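Local coordinates for Serine/threonine-protein kinase Tel1 (Chaetomium thermophilum, PDB 6SKY) that probably phosphorylates proteins, histone H2A among them, on serine or threonine followed by glutamine to signal DNA damage, as an ATM-subfamily kinase, at residues Leu1434-Glu1446 with Tyr1476-Leu1488. Residues are numbered along the deposited sequence; the frame is centred on the assembly and turned at random.
Sequences LLHSLRVFVVDPE and YALSSLADLRVFL
Leu1435 lays its CB over one face of the Tyr1476 ring, 4.3 Å from the ring centroid and 27° off the normal, a CH-pi contact; its CD2 passes beside the phenol OH. With CG of Tyr1476 anti to the backbone N (chi1 177°), the ring reaches across to helix 1434-1441, and Thr1455 of helix 1448-1461 touches the same side chain. Arg1439 follows as a knob among Tyr1476, Ser1479, Ser1480 and Asp1483. Its CD lies 3.9 Å from Tyr1476 CE1, and the bend at chi3 turns the guanidinium over Ser1479 CB, its NH1 meeting Asp1483 OD2 near the guanidinium plane in a long salt bridge of 3.5 Å. Replacing Tyr1476 by an alanine removes the ring, which would probably open a gap beside Leu1435 CB and leave Arg1439 CD without its aromatic neighbour. Val1442 CG1 then packs on Leu1484 CD2 at 3.9 Å, while Val1443 CG1 approaches Asp1483 CB at 3.6 Å. Within the type I turn from Phe1441 to Asp1444, Val1443 CA sits over one face of the Phe1487 ring, offset toward its rim; past the turn, Pro1445 CG stands 4.3 Å from Phe1487 CE1. The short axes, 10.8 Å apart and 9° from parallel, belong to non-consecutive helices running the same way, as in an alpha solenoid.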
ATOM      1  N   LEU A1434       6.046 -59.634 -49.909  1.00 59.44           N
ATOM      2  CA  LEU A1434       4.993 -60.534 -50.363  1.00 59.44           C
ATOM      3  C   LEU A1434       3.881 -60.643 -49.334  1.00 59.44           C
ATOM      4  O   LEU A1434       2.696 -60.585 -49.681  1.00 59.44           O
ATOM      5  CB  LEU A1434       5.580 -61.909 -50.672  1.00 59.44           C
ATOM      6  CG  LEU A1434       6.296 -62.029 -52.012  1.00 59.44           C
ATOM      7  CD1 LEU A1434       6.994 -63.359 -52.125  1.00 59.44           C
ATOM      8  CD2 LEU A1434       5.304 -61.850 -53.137  1.00 59.44           C
ATOM      9  N   LEU A1435       4.238 -60.813 -48.061  1.00 60.00           N
ATOM     10  CA  LEU A1435       3.220 -60.873 -47.020  1.00 60.00           C
ATOM     11  C   LEU A1435       2.389 -59.598 -46.997  1.00 60.00           C
ATOM     12  O   LEU A1435       1.151 -59.641 -47.054  1.00 60.00           O
ATOM     13  CB  LEU A1435       3.876 -61.114 -45.665  1.00 60.00           C
ATOM     14  CG  LEU A1435       4.533 -62.474 -45.451  1.00 60.00           C
ATOM     15  CD1 LEU A1435       5.216 -62.533 -44.108  1.00 60.00           C
ATOM     16  CD2 LEU A1435       3.504 -63.563 -45.555  1.00 60.00           C
ATOM     17  N   HIS A1436       3.060 -58.447 -46.918  1.00 63.18           N
ATOM     18  CA  HIS A1436       2.367 -57.174 -46.817  1.00 63.18           C
ATOM     19  C   HIS A1436       1.543 -56.864 -48.055  1.00 63.18           C
ATOM     20  O   HIS A1436       0.595 -56.080 -47.969  1.00 63.18           O
ATOM     21  CB  HIS A1436       3.388 -56.071 -46.557  1.00 63.18           C
ATOM     22  CG  HIS A1436       2.794 -54.707 -46.411  1.00 63.18           C
ATOM     23  ND1 HIS A1436       2.626 -53.849 -47.477  1.00 63.18           N
ATOM     24  CD2 HIS A1436       2.345 -54.043 -45.321  1.00 63.18           C
ATOM     25  CE1 HIS A1436       2.090 -52.720 -47.051  1.00 63.18           C
ATOM     26  NE2 HIS A1436       1.910 -52.812 -45.747  1.00 63.18           N
ATOM     27  N   SER A1437       1.869 -57.458 -49.200  1.00 64.94           N
ATOM     28  CA  SER A1437       1.084 -57.214 -50.402  1.00 64.94           C
ATOM     29  C   SER A1437      -0.100 -58.161 -50.530  1.00 64.94           C
ATOM     30  O   SER A1437      -1.163 -57.756 -51.010  1.00 64.94           O
ATOM     31  CB  SER A1437       1.973 -57.330 -51.637  1.00 64.94           C
ATOM     32  OG  SER A1437       3.125 -56.524 -51.498  1.00 64.94           O
ATOM     33  N   LEU A1438       0.058 -59.420 -50.123  1.00 67.14           N
ATOM     34  CA  LEU A1438      -1.059 -60.356 -50.158  1.00 67.14           C
ATOM     35  C   LEU A1438      -2.092 -60.053 -49.087  1.00 67.14           C
ATOM     36  O   LEU A1438      -3.243 -60.494 -49.213  1.00 67.14           O
ATOM     37  CB  LEU A1438      -0.557 -61.786 -49.988  1.00 67.14           C
ATOM     38  CG  LEU A1438       0.334 -62.309 -51.102  1.00 67.14           C
ATOM     39  CD1 LEU A1438       0.994 -63.599 -50.676  1.00 67.14           C
ATOM     40  CD2 LEU A1438      -0.481 -62.503 -52.358  1.00 67.14           C
ATOM     41  N   ARG A1439      -1.696 -59.336 -48.034  1.00 68.94           N
ATOM     42  CA  ARG A1439      -2.644 -58.934 -47.005  1.00 68.94           C
ATOM     43  C   ARG A1439      -3.832 -58.170 -47.575  1.00 68.94           C
ATOM     44  O   ARG A1439      -4.860 -58.052 -46.902  1.00 68.94           O
ATOM     45  CB  ARG A1439      -1.924 -58.088 -45.958  1.00 68.94           C
ATOM     46  CG  ARG A1439      -2.618 -58.006 -44.617  1.00 68.94           C
ATOM     47  CD  ARG A1439      -1.782 -57.209 -43.644  1.00 68.94           C
ATOM     48  NE  ARG A1439      -1.310 -55.978 -44.257  1.00 68.94           N
ATOM     49  CZ  ARG A1439      -2.015 -54.855 -44.305  1.00 68.94           C
ATOM     50  NH1 ARG A1439      -3.225 -54.809 -43.766  1.00 68.94           N
ATOM     51  NH2 ARG A1439      -1.510 -53.780 -44.890  1.00 68.94           N
ATOM     52  N   VAL A1440      -3.723 -57.655 -48.797  1.00 72.63           N
ATOM     53  CA  VAL A1440      -4.844 -56.965 -49.424  1.00 72.63           C
ATOM     54  C   VAL A1440      -5.851 -57.962 -49.973  1.00 72.63           C
ATOM     55  O   VAL A1440      -7.064 -57.805 -49.792  1.00 72.63           O
ATOM     56  CB  VAL A1440      -4.340 -56.023 -50.528  1.00 72.63           C
ATOM     57  CG1 VAL A1440      -5.505 -55.498 -51.343  1.00 72.63           C
ATOM     58  CG2 VAL A1440      -3.545 -54.882 -49.924  1.00 72.63           C
ATOM     59  N   PHE A1441      -5.368 -58.996 -50.663  1.00 74.81           N
ATOM     60  CA  PHE A1441      -6.266 -59.989 -51.236  1.00 74.81           C
ATOM     61  C   PHE A1441      -6.840 -60.922 -50.186  1.00 74.81           C
ATOM     62  O   PHE A1441      -7.892 -61.522 -50.419  1.00 74.81           O
ATOM     63  CB  PHE A1441      -5.538 -60.803 -52.301  1.00 74.81           C
ATOM     64  CG  PHE A1441      -4.874 -59.964 -53.342  1.00 74.81           C
ATOM     65  CD1 PHE A1441      -5.625 -59.253 -54.256  1.00 74.81           C
ATOM     66  CD2 PHE A1441      -3.497 -59.883 -53.408  1.00 74.81           C
ATOM     67  CE1 PHE A1441      -5.016 -58.476 -55.215  1.00 74.81           C
ATOM     68  CE2 PHE A1441      -2.884 -59.111 -54.365  1.00 74.81           C
ATOM     69  CZ  PHE A1441      -3.643 -58.407 -55.270  1.00 74.81           C
ATOM     70  N   VAL A1442      -6.172 -61.057 -49.039  1.00 72.86           N
ATOM     71  CA  VAL A1442      -6.653 -61.969 -48.004  1.00 72.86           C
ATOM     72  C   VAL A1442      -8.065 -61.611 -47.555  1.00 72.86           C
ATOM     73  O   VAL A1442      -8.845 -62.490 -47.170  1.00 72.86           O
ATOM     74  CB  VAL A1442      -5.656 -61.978 -46.829  1.00 72.86           C
ATOM     75  CG1 VAL A1442      -6.276 -62.572 -45.589  1.00 72.86           C
ATOM     76  CG2 VAL A1442      -4.420 -62.756 -47.213  1.00 72.86           C
ATOM     77  N   VAL A1443      -8.439 -60.338 -47.633  1.00 75.70           N
ATOM     78  CA  VAL A1443      -9.742 -59.900 -47.145  1.00 75.70           C
ATOM     79  C   VAL A1443     -10.662 -59.567 -48.312  1.00 75.70           C
ATOM     80  O   VAL A1443     -11.541 -58.707 -48.199  1.00 75.70           O
ATOM     81  CB  VAL A1443      -9.603 -58.699 -46.192  1.00 75.70           C
ATOM     82  CG1 VAL A1443      -8.816 -59.101 -44.972  1.00 75.70           C
ATOM     83  CG2 VAL A1443      -8.927 -57.541 -46.892  1.00 75.70           C
ATOM     84  N   ASP A1444     -10.463 -60.236 -49.442  1.00 80.63           N
ATOM     85  CA  ASP A1444     -11.333 -60.072 -50.595  1.00 80.63           C
ATOM     86  C   ASP A1444     -12.243 -61.286 -50.713  1.00 80.63           C
ATOM     87  O   ASP A1444     -11.732 -62.414 -50.751  1.00 80.63           O
ATOM     88  CB  ASP A1444     -10.503 -59.906 -51.863  1.00 80.63           C
ATOM     89  CG  ASP A1444     -11.339 -59.518 -53.055  1.00 80.63           C
ATOM     90  OD1 ASP A1444     -12.430 -58.949 -52.856  1.00 80.63           O
ATOM     91  OD2 ASP A1444     -10.907 -59.789 -54.194  1.00 80.63           O
ATOM     92  N   PRO A1445     -13.570 -61.127 -50.761  1.00 80.36           N
ATOM     93  CA  PRO A1445     -14.446 -62.307 -50.864  1.00 80.36           C
ATOM     94  C   PRO A1445     -14.131 -63.206 -52.045  1.00 80.36           C
ATOM     95  O   PRO A1445     -14.298 -64.429 -51.945  1.00 80.36           O
ATOM     96  CB  PRO A1445     -15.843 -61.686 -50.980  1.00 80.36           C
ATOM     97  CG  PRO A1445     -15.724 -60.395 -50.273  1.00 80.36           C
ATOM     98  CD  PRO A1445     -14.344 -59.888 -50.579  1.00 80.36           C
ATOM     99  N   GLU A1446     -13.684 -62.646 -53.161  1.00 82.35           N
ATOM    100  CA  GLU A1446     -13.123 -63.452 -54.233  1.00 82.35           C
ATOM    101  C   GLU A1446     -11.631 -63.629 -54.001  1.00 82.35           C
ATOM    102  O   GLU A1446     -10.986 -62.803 -53.353  1.00 82.35           O
ATOM    103  CB  GLU A1446     -13.365 -62.808 -55.597  1.00 82.35           C
ATOM    104  CG  GLU A1446     -14.779 -62.305 -55.800  1.00 82.35           C
ATOM    105  CD  GLU A1446     -14.898 -60.807 -55.593  1.00 82.35           C
ATOM    106  OE1 GLU A1446     -13.850 -60.140 -55.465  1.00 82.35           O
ATOM    107  OE2 GLU A1446     -16.039 -60.298 -55.564  1.00 82.35           O
ATOM    108  N   TYR A1476       2.648 -56.980 -38.584  1.00 58.28           N
ATOM    109  CA  TYR A1476       1.935 -57.788 -39.564  1.00 58.28           C
ATOM    110  C   TYR A1476       0.836 -58.604 -38.906  1.00 58.28           C
ATOM    111  O   TYR A1476      -0.276 -58.694 -39.432  1.00 58.28           O
ATOM    112  CB  TYR A1476       2.902 -58.702 -40.307  1.00 58.28           C
ATOM    113  CG  TYR A1476       2.194 -59.606 -41.275  1.00 58.28           C
ATOM    114  CD1 TYR A1476       1.651 -59.103 -42.440  1.00 58.28           C
ATOM    115  CD2 TYR A1476       2.047 -60.956 -41.012  1.00 58.28           C
ATOM    116  CE1 TYR A1476       0.993 -59.913 -43.317  1.00 58.28           C
ATOM    117  CE2 TYR A1476       1.388 -61.773 -41.883  1.00 58.28           C
ATOM    118  CZ  TYR A1476       0.863 -61.247 -43.035  1.00 58.28           C
ATOM    119  OH  TYR A1476       0.204 -62.056 -43.919  1.00 58.28           O
ATOM    120  N   ALA A1477       1.125 -59.198 -37.750  1.00 58.45           N
ATOM    121  CA  ALA A1477       0.127 -59.971 -37.030  1.00 58.45           C
ATOM    122  C   ALA A1477      -1.039 -59.097 -36.603  1.00 58.45           C
ATOM    123  O   ALA A1477      -2.201 -59.476 -36.765  1.00 58.45           O
ATOM    124  CB  ALA A1477       0.770 -60.635 -35.818  1.00 58.45           C
ATOM    125  N   LEU A1478      -0.749 -57.922 -36.046  1.00 57.92           N
ATOM    126  CA  LEU A1478      -1.818 -57.025 -35.628  1.00 57.92           C
ATOM    127  C   LEU A1478      -2.710 -56.648 -36.802  1.00 57.92           C
ATOM    128  O   LEU A1478      -3.937 -56.777 -36.730  1.00 57.92           O
ATOM    129  CB  LEU A1478      -1.225 -55.782 -34.977  1.00 57.92           C
ATOM    130  CG  LEU A1478      -2.190 -54.674 -34.581  1.00 57.92           C
ATOM    131  CD1 LEU A1478      -3.326 -55.226 -33.764  1.00 57.92           C
ATOM    132  CD2 LEU A1478      -1.440 -53.636 -33.797  1.00 57.92           C
ATOM    133  N   SER A1479      -2.107 -56.194 -37.903  1.00 60.80           N
ATOM    134  CA  SER A1479      -2.898 -55.773 -39.053  1.00 60.80           C
ATOM    135  C   SER A1479      -3.691 -56.931 -39.636  1.00 60.80           C
ATOM    136  O   SER A1479      -4.861 -56.771 -40.001  1.00 60.80           O
ATOM    137  CB  SER A1479      -1.990 -55.166 -40.118  1.00 60.80           C
ATOM    138  OG  SER A1479      -1.234 -54.096 -39.594  1.00 60.80           O
ATOM    139  N   SER A1480      -3.078 -58.112 -39.718  1.00 62.64           N
ATOM    140  CA  SER A1480      -3.742 -59.251 -40.335  1.00 62.64           C
ATOM    141  C   SER A1480      -4.899 -59.739 -39.481  1.00 62.64           C
ATOM    142  O   SER A1480      -5.990 -60.001 -39.993  1.00 62.64           O
ATOM    143  CB  SER A1480      -2.731 -60.369 -40.571  1.00 62.64           C
ATOM    144  OG  SER A1480      -3.282 -61.383 -41.385  1.00 62.64           O
ATOM    145  N   LEU A1481      -4.680 -59.868 -38.174  1.00 65.35           N
ATOM    146  CA  LEU A1481      -5.751 -60.298 -37.287  1.00 65.35           C
ATOM    147  C   LEU A1481      -6.891 -59.292 -37.272  1.00 65.35           C
ATOM    148  O   LEU A1481      -8.064 -59.678 -37.248  1.00 65.35           O
ATOM    149  CB  LEU A1481      -5.200 -60.516 -35.883  1.00 65.35           C
ATOM    150  CG  LEU A1481      -4.213 -61.674 -35.767  1.00 65.35           C
ATOM    151  CD1 LEU A1481      -3.527 -61.653 -34.420  1.00 65.35           C
ATOM    152  CD2 LEU A1481      -4.914 -62.997 -35.987  1.00 65.35           C
ATOM    153  N   ALA A1482      -6.573 -57.996 -37.306  1.00 66.59           N
ATOM    154  CA  ALA A1482      -7.622 -56.986 -37.352  1.00 66.59           C
ATOM    155  C   ALA A1482      -8.450 -57.107 -38.626  1.00 66.59           C
ATOM    156  O   ALA A1482      -9.687 -57.120 -38.580  1.00 66.59           O
ATOM    157  CB  ALA A1482      -7.006 -55.595 -37.241  1.00 66.59           C
ATOM    158  N   ASP A1483      -7.784 -57.201 -39.780  1.00 71.35           N
ATOM    159  CA  ASP A1483      -8.525 -57.275 -41.035  1.00 71.35           C
ATOM    160  C   ASP A1483      -9.302 -58.577 -41.161  1.00 71.35           C
ATOM    161  O   ASP A1483     -10.370 -58.596 -41.779  1.00 71.35           O
ATOM    162  CB  ASP A1483      -7.584 -57.102 -42.223  1.00 71.35           C
ATOM    163  CG  ASP A1483      -7.347 -55.646 -42.568  1.00 71.35           C
ATOM    164  OD1 ASP A1483      -7.823 -54.775 -41.815  1.00 71.35           O
ATOM    165  OD2 ASP A1483      -6.693 -55.373 -43.597  1.00 71.35           O
ATOM    166  N   LEU A1484      -8.803 -59.667 -40.581  1.00 69.18           N
ATOM    167  CA  LEU A1484      -9.572 -60.907 -40.581  1.00 69.18           C
ATOM    168  C   LEU A1484     -10.804 -60.781 -39.698  1.00 69.18           C
ATOM    169  O   LEU A1484     -11.916 -61.113 -40.121  1.00 69.18           O
ATOM    170  CB  LEU A1484      -8.700 -62.072 -40.124  1.00 69.18           C
ATOM    171  CG  LEU A1484      -7.725 -62.575 -41.181  1.00 69.18           C
ATOM    172  CD1 LEU A1484      -6.891 -63.714 -40.636  1.00 69.18           C
ATOM    173  CD2 LEU A1484      -8.478 -62.996 -42.426  1.00 69.18           C
ATOM    174  N   ARG A1485     -10.628 -60.297 -38.465  1.00 70.06           N
ATOM    175  CA  ARG A1485     -11.763 -60.124 -37.571  1.00 70.06           C
ATOM    176  C   ARG A1485     -12.825 -59.224 -38.181  1.00 70.06           C
ATOM    177  O   ARG A1485     -14.018 -59.419 -37.932  1.00 70.06           O
ATOM    178  CB  ARG A1485     -11.297 -59.563 -36.230  1.00 70.06           C
ATOM    179  CG  ARG A1485     -12.405 -59.423 -35.211  1.00 70.06           C
ATOM    180  CD  ARG A1485     -13.045 -60.766 -34.916  1.00 70.06           C
ATOM    181  NE  ARG A1485     -12.183 -61.614 -34.101  1.00 70.06           N
ATOM    182  CZ  ARG A1485     -12.413 -62.900 -33.866  1.00 70.06           C
ATOM    183  NH1 ARG A1485     -13.474 -63.490 -34.394  1.00 70.06           N
ATOM    184  NH2 ARG A1485     -11.580 -63.598 -33.109  1.00 70.06           N
ATOM    185  N   VAL A1486     -12.419 -58.241 -38.984  1.00 70.00           N
ATOM    186  CA  VAL A1486     -13.413 -57.453 -39.708  1.00 70.00           C
ATOM    187  C   VAL A1486     -14.016 -58.271 -40.843  1.00 70.00           C
ATOM    188  O   VAL A1486     -15.213 -58.170 -41.131  1.00 70.00           O
ATOM    189  CB  VAL A1486     -12.795 -56.139 -40.220  1.00 70.00           C
ATOM    190  CG1 VAL A1486     -13.777 -55.392 -41.098  1.00 70.00           C
ATOM    191  CG2 VAL A1486     -12.378 -55.270 -39.058  1.00 70.00           C
ATOM    192  N   PHE A1487     -13.204 -59.105 -41.493  1.00 73.74           N
ATOM    193  CA  PHE A1487     -13.679 -59.887 -42.630  1.00 73.74           C
ATOM    194  C   PHE A1487     -14.645 -60.984 -42.207  1.00 73.74           C
ATOM    195  O   PHE A1487     -15.522 -61.371 -42.986  1.00 73.74           O
ATOM    196  CB  PHE A1487     -12.484 -60.485 -43.372  1.00 73.74           C
ATOM    197  CG  PHE A1487     -12.857 -61.402 -44.501  1.00 73.74           C
ATOM    198  CD1 PHE A1487     -13.522 -60.923 -45.612  1.00 73.74           C
ATOM    199  CD2 PHE A1487     -12.511 -62.740 -44.461  1.00 73.74           C
ATOM    200  CE1 PHE A1487     -13.851 -61.763 -46.650  1.00 73.74           C
ATOM    201  CE2 PHE A1487     -12.841 -63.586 -45.499  1.00 73.74           C
ATOM    202  CZ  PHE A1487     -13.510 -63.097 -46.593  1.00 73.74           C
ATOM    203  N   LEU A1488     -14.506 -61.493 -40.991  1.00 73.00           N
ATOM    204  CA  LEU A1488     -15.374 -62.551 -40.507  1.00 73.00           C
ATOM    205  C   LEU A1488     -16.665 -61.987 -39.935  1.00 73.00           C
ATOM    206  O   LEU A1488     -17.043 -60.855 -40.228  1.00 73.00           O
ATOM    207  CB  LEU A1488     -14.649 -63.381 -39.453  1.00 73.00           C
ATOM    208  CG  LEU A1488     -13.328 -63.983 -39.916  1.00 73.00           C
ATOM    209  CD1 LEU A1488     -12.706 -64.820 -38.825  1.00 73.00           C
ATOM    210  CD2 LEU A1488     -13.551 -64.807 -41.159  1.00 73.00           C
TER